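Local coordinates for Serine/threonine-protein kinase Tel1 (Chaetomium thermophilum, PDB 6SKY), which probably phosphorylates serine and threonine residues followed by glutamine, using ATP, to start checkpoint signalling when DNA is damaged, at residues 1697-1702 with 1724-1730; 1959-1963 with 1977-1981; 1991-1995 with 2017-2023. All blocks are in the same frame, centred on the assembly; numbering follows the deposited sequence.

Contact 1 (1697-1702 with 1724-1730)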
# COMPACT_ATOMS: atom_id res chain seq x y z
N LEU A 1697 49.92 47.37 24.82
CA LEU A 1697 48.79 48.20 25.24
C LEU A 1697 49.24 49.60 25.61
O LEU A 1697 48.53 50.57 25.33
CB LEU A 1697 48.06 47.55 26.41
CG LEU A 1697 47.18 46.36 26.05
CD1 LEU A 1697 46.53 45.79 27.30
CD2 LEU A 1697 46.14 46.76 25.05
N ARG A 1698 50.41 49.74 26.23
CA ARG A 1698 50.91 51.07 26.55
C ARG A 1698 51.15 51.88 25.28
O ARG A 1698 50.70 53.02 25.17
CB ARG A 1698 52.19 50.99 27.38
CG ARG A 1698 51.94 51.01 28.88
CD ARG A 1698 53.22 51.09 29.69
NE ARG A 1698 53.62 49.81 30.25
CZ ARG A 1698 54.63 49.08 29.79
NH1 ARG A 1698 55.35 49.51 28.77
NH2 ARG A 1698 54.92 47.92 30.36
N THR A 1699 51.83 51.28 24.30
CA THR A 1699 52.05 51.97 23.03
C THR A 1699 50.73 52.39 22.39
O THR A 1699 50.56 53.55 22.01
CB THR A 1699 52.83 51.08 22.07
OG1 THR A 1699 54.09 50.75 22.66
CG2 THR A 1699 53.06 51.80 20.77
N ILE A 1700 49.79 51.45 22.28
CA ILE A 1700 48.53 51.74 21.59
C ILE A 1700 47.77 52.85 22.29
O ILE A 1700 47.36 53.83 21.67
CB ILE A 1700 47.67 50.47 21.47
CG1 ILE A 1700 48.29 49.50 20.48
CG2 ILE A 1700 46.27 50.82 21.07
CD1 ILE A 1700 47.65 48.15 20.50
N VAL A 1701 47.56 52.72 23.60
CA VAL A 1701 46.72 53.69 24.30
C VAL A 1701 47.39 55.05 24.34
O VAL A 1701 46.73 56.08 24.22
CB VAL A 1701 46.36 53.18 25.70
CG1 VAL A 1701 45.54 54.22 26.43
CG2 VAL A 1701 45.59 51.89 25.60
N SER A 1702 48.72 55.09 24.49
CA SER A 1702 49.39 56.38 24.52
C SER A 1702 49.30 57.07 23.16
O SER A 1702 48.97 58.26 23.08
CB SER A 1702 50.85 56.21 24.93
OG SER A 1702 51.65 55.84 23.83
N LEU A 1724 43.21 49.17 33.79
CA LEU A 1724 44.16 48.90 32.73
C LEU A 1724 44.21 50.03 31.71
O LEU A 1724 45.24 50.23 31.06
CB LEU A 1724 43.82 47.58 32.04
CG LEU A 1724 44.75 47.09 30.93
CD1 LEU A 1724 46.18 47.07 31.40
CD2 LEU A 1724 44.33 45.73 30.46
N LEU A 1725 43.12 50.77 31.57
CA LEU A 1725 43.11 51.92 30.67
C LEU A 1725 43.90 53.08 31.24
O LEU A 1725 44.30 53.97 30.48
CB LEU A 1725 41.67 52.34 30.39
CG LEU A 1725 41.43 53.29 29.23
CD1 LEU A 1725 42.23 52.85 28.02
CD2 LEU A 1725 39.96 53.32 28.90
N ILE A 1726 44.13 53.10 32.55
CA ILE A 1726 44.93 54.16 33.15
C ILE A 1726 46.40 53.78 33.25
O ILE A 1726 47.27 54.64 33.10
CB ILE A 1726 44.35 54.52 34.53
CG1 ILE A 1726 42.91 55.01 34.38
CG2 ILE A 1726 45.19 55.58 35.20
CD1 ILE A 1726 42.26 55.36 35.68
N ALA A 1727 46.70 52.51 33.50
CA ALA A 1727 48.08 52.06 33.59
C ALA A 1727 48.75 51.91 32.23
O ALA A 1727 49.89 51.45 32.16
CB ALA A 1727 48.15 50.73 34.33
N SER A 1728 48.07 52.29 31.15
CA SER A 1728 48.60 52.19 29.80
C SER A 1728 48.93 53.55 29.21
O SER A 1728 49.29 53.64 28.04
CB SER A 1728 47.62 51.45 28.90
OG SER A 1728 47.16 50.27 29.52
N ASN A 1729 48.82 54.61 30.00
CA ASN A 1729 48.96 55.97 29.52
C ASN A 1729 50.24 56.57 30.09
O ASN A 1729 50.35 56.77 31.30
CB ASN A 1729 47.74 56.79 29.93
CG ASN A 1729 47.72 58.15 29.31
OD1 ASN A 1729 48.53 58.47 28.45
ND2 ASN A 1729 46.78 58.98 29.74
N TRP A 1730 51.21 56.83 29.22
CA TRP A 1730 52.40 57.59 29.59
C TRP A 1730 52.01 59.06 29.63
O TRP A 1730 52.26 59.84 28.71
CB TRP A 1730 53.52 57.36 28.59
CG TRP A 1730 54.10 56.01 28.56
CD1 TRP A 1730 53.94 55.08 27.58
CD2 TRP A 1730 54.97 55.42 29.53
NE1 TRP A 1730 54.65 53.95 27.88
CE2 TRP A 1730 55.29 54.14 29.07
CE3 TRP A 1730 55.50 55.86 30.74
CZ2 TRP A 1730 56.12 53.28 29.79
CZ3 TRP A 1730 56.32 55.01 31.44
CH2 TRP A 1730 56.62 53.74 30.97
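Arg1698 leans on the indole of Trp1730, and it is the aliphatic part of the arginine that does most of the touching. Its CD lies 3.6 Å from Trp1730 CZ2 and almost as near to NE1 and CE2, so the methylene rests against the nitrogen-bearing side of the ring system, approaching it at a slant. The chain bends at the CG-CD bond (chi3 -102°), and this leaves the guanidinium plane turned 69° from that of the indole: the two flat groups do not stack, although NH1 comes within 4.0 Å of Trp1730 CZ2. Ser1702 completes this end, its CB reaching the edge of the same ring close to its plane. With an alanine here, the CD methylene against Trp1730 would be gone, and the indole would probably be left to lean on Ser1702, Thr1735 and Pro1736, with more freedom to turn.

Ser1728 fills the middle. It follows the short helix 1722-1726 in a type I turn running from Ile1726 to Asn1729, and its carbonyl oxygen is directed at the backbone of helix 1687-1706, where Arg1698 CA meets Ser1728 O at 3.4 Å in a CA-H...O contact. On the side away from the indole, Ser1728 CB packs 3.8 Å from Val1701 CB. Val1701 sends its CG1 branch on to Leu1725 CD1, 3.9 Å away, while Leu1697 CD1 meets Leu1724 CD2 at 3.9 Å; in both pairs the side chains cross at about a right angle. Cys1716 of helix 1710-1719 touches both Val1701 and Leu1725.

No hydrogen bond joins 1697-1702 to 1724-1730. The helix and the turn are therefore held by carbon contacts and one CA-H...O approach, with shape rather than charge fitting them together.

Contact 2 (1959-1963 with 1977-1981); sequences RGAQY and DCNAL
Tyr1963 carries its CG anti to the backbone N (chi1 -176°), which lays the ring across the facing helix against Asp1977, Cys1978 and Leu1981, while Arg1959 bends at its second torsion (chi2 -51°) and brings its guanidinium over Ala1980 toward Asp1977. The tyrosine meets its neighbours obliquely: Tyr1963 CD1 is 3.4 Å from Leu1981 CD1, and Asp1977 CB lies 3.7 Å from Tyr1963 CD2, across the ring from CD1. Farther out, Cys1978 SG sits 5.3 Å from the centroid of the Tyr1963 ring, a slanting sulfur-aromatic contact.

The two branches of Leu1981 are shared out, CD1 going to the tyrosine and CD2 to Arg1959, whose CB it meets at 3.6 Å. Ala1980 CB covers one face of the guanidinium, off toward its rim and 3.3 Å from Arg1959 NE. Arg1959 NH2 and Asp1977 OD1 form a salt bridge, with the carboxylate oxygen near the guanidinium plane; the two atoms are modelled too close together, so the exact geometry is doubtful. The other carboxylate oxygen, OD2, is hydrogen-bonded to His1966 ND1, which gives Asp1977 a second hold and would help fix its rotation. Arg1959 also has a long, weak ion pair with Glu1947.

Leu1997 of helix 1991-1999 touches Tyr1963, Cys1978 and Leu1981. The second subunit closes in as well, its Gly1992 packing on Tyr1963 and its Leu1993 on Leu1981.

The segments run antiparallel at 159°, their axes 9.5 Å apart at closest approach. Helices 1953-1968 and 1974-1988 thus make a helical hairpin, the kind of antiparallel packing seen in alpha solenoids; it lies in the FAT region of this PI3-kinase-related kinase, where the two subunits meet.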
# COMPACT_ATOMS: atom_id res chain seq x y z
N ARG A 1959 18.83 -3.91 -4.35
CA ARG A 1959 20.17 -4.41 -4.05
C ARG A 1959 20.29 -5.89 -4.35
O ARG A 1959 21.32 -6.33 -4.85
CB ARG A 1959 20.52 -4.14 -2.60
CG ARG A 1959 21.35 -2.92 -2.39
CD ARG A 1959 22.54 -2.90 -3.29
NE ARG A 1959 23.14 -1.58 -3.30
CZ ARG A 1959 24.16 -1.23 -4.08
NH1 ARG A 1959 24.63 0.01 -4.02
NH2 ARG A 1959 24.69 -2.10 -4.91
N GLY A 1960 19.26 -6.68 -4.03
CA GLY A 1960 19.30 -8.08 -4.38
C GLY A 1960 19.37 -8.30 -5.87
O GLY A 1960 20.08 -9.19 -6.35
N ALA A 1961 18.66 -7.49 -6.64
CA ALA A 1961 18.74 -7.62 -8.10
C ALA A 1961 20.14 -7.29 -8.60
O ALA A 1961 20.72 -8.05 -9.39
CB ALA A 1961 17.70 -6.72 -8.76
N GLN A 1962 20.72 -6.18 -8.13
CA GLN A 1962 22.09 -5.85 -8.51
C GLN A 1962 23.06 -6.96 -8.12
O GLN A 1962 23.93 -7.34 -8.90
CB GLN A 1962 22.51 -4.54 -7.84
CG GLN A 1962 21.86 -3.32 -8.40
CD GLN A 1962 22.41 -2.95 -9.75
OE1 GLN A 1962 23.44 -3.47 -10.18
NE2 GLN A 1962 21.73 -2.04 -10.44
N TYR A 1963 22.92 -7.47 -6.90
CA TYR A 1963 23.84 -8.46 -6.37
C TYR A 1963 23.78 -9.75 -7.16
O TYR A 1963 24.82 -10.33 -7.48
CB TYR A 1963 23.50 -8.68 -4.90
CG TYR A 1963 24.41 -9.61 -4.15
CD1 TYR A 1963 23.89 -10.55 -3.30
CD2 TYR A 1963 25.78 -9.52 -4.26
CE1 TYR A 1963 24.69 -11.39 -2.59
CE2 TYR A 1963 26.59 -10.36 -3.56
CZ TYR A 1963 26.04 -11.29 -2.73
OH TYR A 1963 26.84 -12.14 -2.02
N ASP A 1977 28.27 -4.62 -3.55
CA ASP A 1977 26.86 -4.97 -3.41
C ASP A 1977 26.62 -5.65 -2.08
O ASP A 1977 25.75 -5.23 -1.30
CB ASP A 1977 26.42 -5.87 -4.56
CG ASP A 1977 26.28 -5.12 -5.86
OD1 ASP A 1977 25.78 -3.98 -5.84
OD2 ASP A 1977 26.67 -5.67 -6.91
N CYS A 1978 27.41 -6.68 -1.77
CA CYS A 1978 27.26 -7.38 -0.51
C CYS A 1978 27.34 -6.40 0.65
O CYS A 1978 26.47 -6.39 1.53
CB CYS A 1978 28.32 -8.46 -0.38
SG CYS A 1978 28.08 -9.59 0.99
N ASN A 1979 28.34 -5.51 0.62
CA ASN A 1979 28.45 -4.49 1.65
C ASN A 1979 27.14 -3.75 1.81
O ASN A 1979 26.54 -3.73 2.90
CB ASN A 1979 29.58 -3.52 1.31
CG ASN A 1979 30.92 -4.00 1.79
OD1 ASN A 1979 31.01 -4.69 2.80
ND2 ASN A 1979 31.97 -3.64 1.07
N ALA A 1980 26.64 -3.18 0.71
CA ALA A 1980 25.39 -2.45 0.76
C ALA A 1980 24.30 -3.30 1.37
O ALA A 1980 23.61 -2.87 2.30
CB ALA A 1980 25.00 -2.00 -0.64
N LEU A 1981 24.19 -4.55 0.93
CA LEU A 1981 23.15 -5.43 1.44
C LEU A 1981 23.25 -5.57 2.95
O LEU A 1981 22.25 -5.40 3.66
CB LEU A 1981 23.22 -6.79 0.76
CG LEU A 1981 22.38 -6.89 -0.49
CD1 LEU A 1981 22.62 -8.20 -1.14
CD2 LEU A 1981 20.94 -6.75 -0.12

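Contact 3 (1991-1995 with 2017-2023)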
# COMPACT_ATOMS: atom_id res chain seq x y z
N ALA A 1991 18.85 -9.80 11.63
CA ALA A 1991 20.23 -9.99 12.04
C ALA A 1991 20.81 -11.32 11.57
O ALA A 1991 22.00 -11.39 11.26
CB ALA A 1991 20.35 -9.88 13.56
N GLY A 1992 19.99 -12.37 11.49
CA GLY A 1992 20.51 -13.65 11.04
C GLY A 1992 20.91 -13.65 9.58
O GLY A 1992 21.91 -14.26 9.19
N LEU A 1993 20.15 -12.94 8.74
CA LEU A 1993 20.50 -12.84 7.33
C LEU A 1993 21.79 -12.06 7.14
O LEU A 1993 22.64 -12.45 6.34
CB LEU A 1993 19.37 -12.18 6.55
CG LEU A 1993 18.22 -13.06 6.08
CD1 LEU A 1993 17.28 -13.37 7.22
CD2 LEU A 1993 17.49 -12.36 4.96
N SER A 1994 21.96 -10.96 7.86
CA SER A 1994 23.20 -10.22 7.75
C SER A 1994 24.36 -10.99 8.34
O SER A 1994 25.49 -10.86 7.87
CB SER A 1994 23.07 -8.86 8.42
OG SER A 1994 22.49 -8.99 9.69
N ASN A 1995 24.11 -11.83 9.34
CA ASN A 1995 25.16 -12.70 9.86
C ASN A 1995 25.62 -13.68 8.80
O ASN A 1995 26.83 -13.87 8.59
CB ASN A 1995 24.65 -13.45 11.08
CG ASN A 1995 25.75 -14.18 11.80
OD1 ASN A 1995 26.88 -13.73 11.85
ND2 ASN A 1995 25.41 -15.33 12.36
N THR A 2017 25.70 -6.94 14.74
CA THR A 2017 25.08 -8.25 14.58
C THR A 2017 25.51 -9.20 15.68
O THR A 2017 24.69 -9.99 16.18
CB THR A 2017 25.46 -8.82 13.22
OG1 THR A 2017 25.08 -7.89 12.20
CG2 THR A 2017 24.76 -10.11 12.97
N ALA A 2018 26.78 -9.15 16.08
CA ALA A 2018 27.23 -10.01 17.17
C ALA A 2018 26.54 -9.67 18.47
O ALA A 2018 26.25 -10.56 19.27
CB ALA A 2018 28.74 -9.89 17.32
N ARG A 2019 26.27 -8.39 18.72
CA ARG A 2019 25.59 -8.02 19.95
C ARG A 2019 24.11 -8.39 19.91
O ARG A 2019 23.54 -8.80 20.92
CB ARG A 2019 25.74 -6.53 20.21
CG ARG A 2019 25.10 -6.08 21.48
CD ARG A 2019 25.18 -4.60 21.66
NE ARG A 2019 24.66 -3.87 20.52
CZ ARG A 2019 23.37 -3.72 20.26
NH1 ARG A 2019 22.98 -3.04 19.20
NH2 ARG A 2019 22.47 -4.28 21.04
N LYS A 2020 23.47 -8.26 18.75
CA LYS A 2020 22.06 -8.60 18.65
C LYS A 2020 21.83 -10.10 18.77
O LYS A 2020 20.87 -10.53 19.41
CB LYS A 2020 21.48 -8.08 17.35
CG LYS A 2020 21.26 -6.60 17.34
CD LYS A 2020 20.81 -6.15 15.98
CE LYS A 2020 20.54 -4.68 15.97
NZ LYS A 2020 19.51 -4.34 16.97
N LEU A 2021 22.68 -10.91 18.14
CA LEU A 2021 22.54 -12.35 18.26
C LEU A 2021 23.19 -12.90 19.52
O LEU A 2021 23.05 -14.10 19.79
CB LEU A 2021 23.13 -13.04 17.04
CG LEU A 2021 22.38 -12.78 15.75
CD1 LEU A 2021 23.13 -13.37 14.59
CD2 LEU A 2021 21.00 -13.37 15.84
N GLU A 2022 23.91 -12.08 20.27
CA GLU A 2022 24.60 -12.47 21.50
C GLU A 2022 25.66 -13.52 21.23
O GLU A 2022 25.63 -14.63 21.76
CB GLU A 2022 23.59 -12.94 22.54
CG GLU A 2022 22.64 -11.85 22.94
CD GLU A 2022 21.84 -12.21 24.15
OE1 GLU A 2022 21.81 -13.41 24.50
OE2 GLU A 2022 21.25 -11.30 24.77
N ILE A 2023 26.63 -13.14 20.41
CA ILE A 2023 27.79 -13.95 20.08
C ILE A 2023 28.97 -13.27 20.75
O ILE A 2023 29.56 -12.34 20.20
CB ILE A 2023 28.00 -14.06 18.57
CG1 ILE A 2023 26.81 -14.74 17.92
CG2 ILE A 2023 29.27 -14.79 18.26
CD1 ILE A 2023 26.75 -14.53 16.44
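Leu2021 and Thr2017, one turn apart on their helix, both pack on Asn1995. Leu2021 CD1 lies 3.7 Å from Asn1995 ND2 and about as close to its CB, the two side chains passing at a slant. Thr2017 CG2 touches Asn1995 CB at 3.8 Å and also comes to 3.5 Å from Ala1991 O. The methyl of Ala1991 fits at the other end of the patch, 4.2 Å from Leu2021 CG, with Lys2020 CB just beyond. No hydrogen bond crosses between the segments.

The hydroxyls turn back to their own helices. Thr2017 OG1 lies beside the backbone N (chi1 -56°), hydrogen-bonded to Ala2013 O, which turns the CG2 methyl to the neighbouring helix. Ser1994 OG has Ala1991 O and Leu1990 O as possible acceptors, and stands 3.8 Å from Thr2017 OG1 without bonding to it.

Farther out, the second subunit meets the start of helix 1991-1999 and the end of helix 2011-2021. Its Asp1964 accepts hydrogen bonds from the backbone N of Ala1991 and of Gly1992, where a carboxylate would probably interact favourably with the positive end of the helix dipole. Its Arg1970 donates to Glu2022 O, and its Leu1967 packs on Leu2021.

Helix 2011-2021 stops in a Schellman motif: Glu2022 takes positive phi (62°), Ile2023 N bonds to Ala2018 O at 2.8 Å, and Glu2022 N bonds weakly to Arg2019 O. With the segment axes 9.8 Å apart and crossing at 135°, this is a steeply inclined helix pair, pointing in broadly opposite directions, in the FAT region of an alpha-solenoid protein, bordered by the dimer partner.

In the fold
Along the chain the three contacts come in series, each closing before the next opens. Contact 1 stands apart, its centre about 71 Å from that of contact 2 and 70 Å from that of contact 3, in the helical part nearer the start of the modelled chain. Contacts 2 and 3 are neighbours within the FAT region, with centres about 19 Å apart and nearest atoms about 6 Å apart; helices 1974-1988 and 1991-1999 follow one another and connect them. Both face the second subunit, so this run of solenoid helices helps build the dimer, whereas contact 1 is packing within one chain. All three lie away from the nucleotide and magnesium sites.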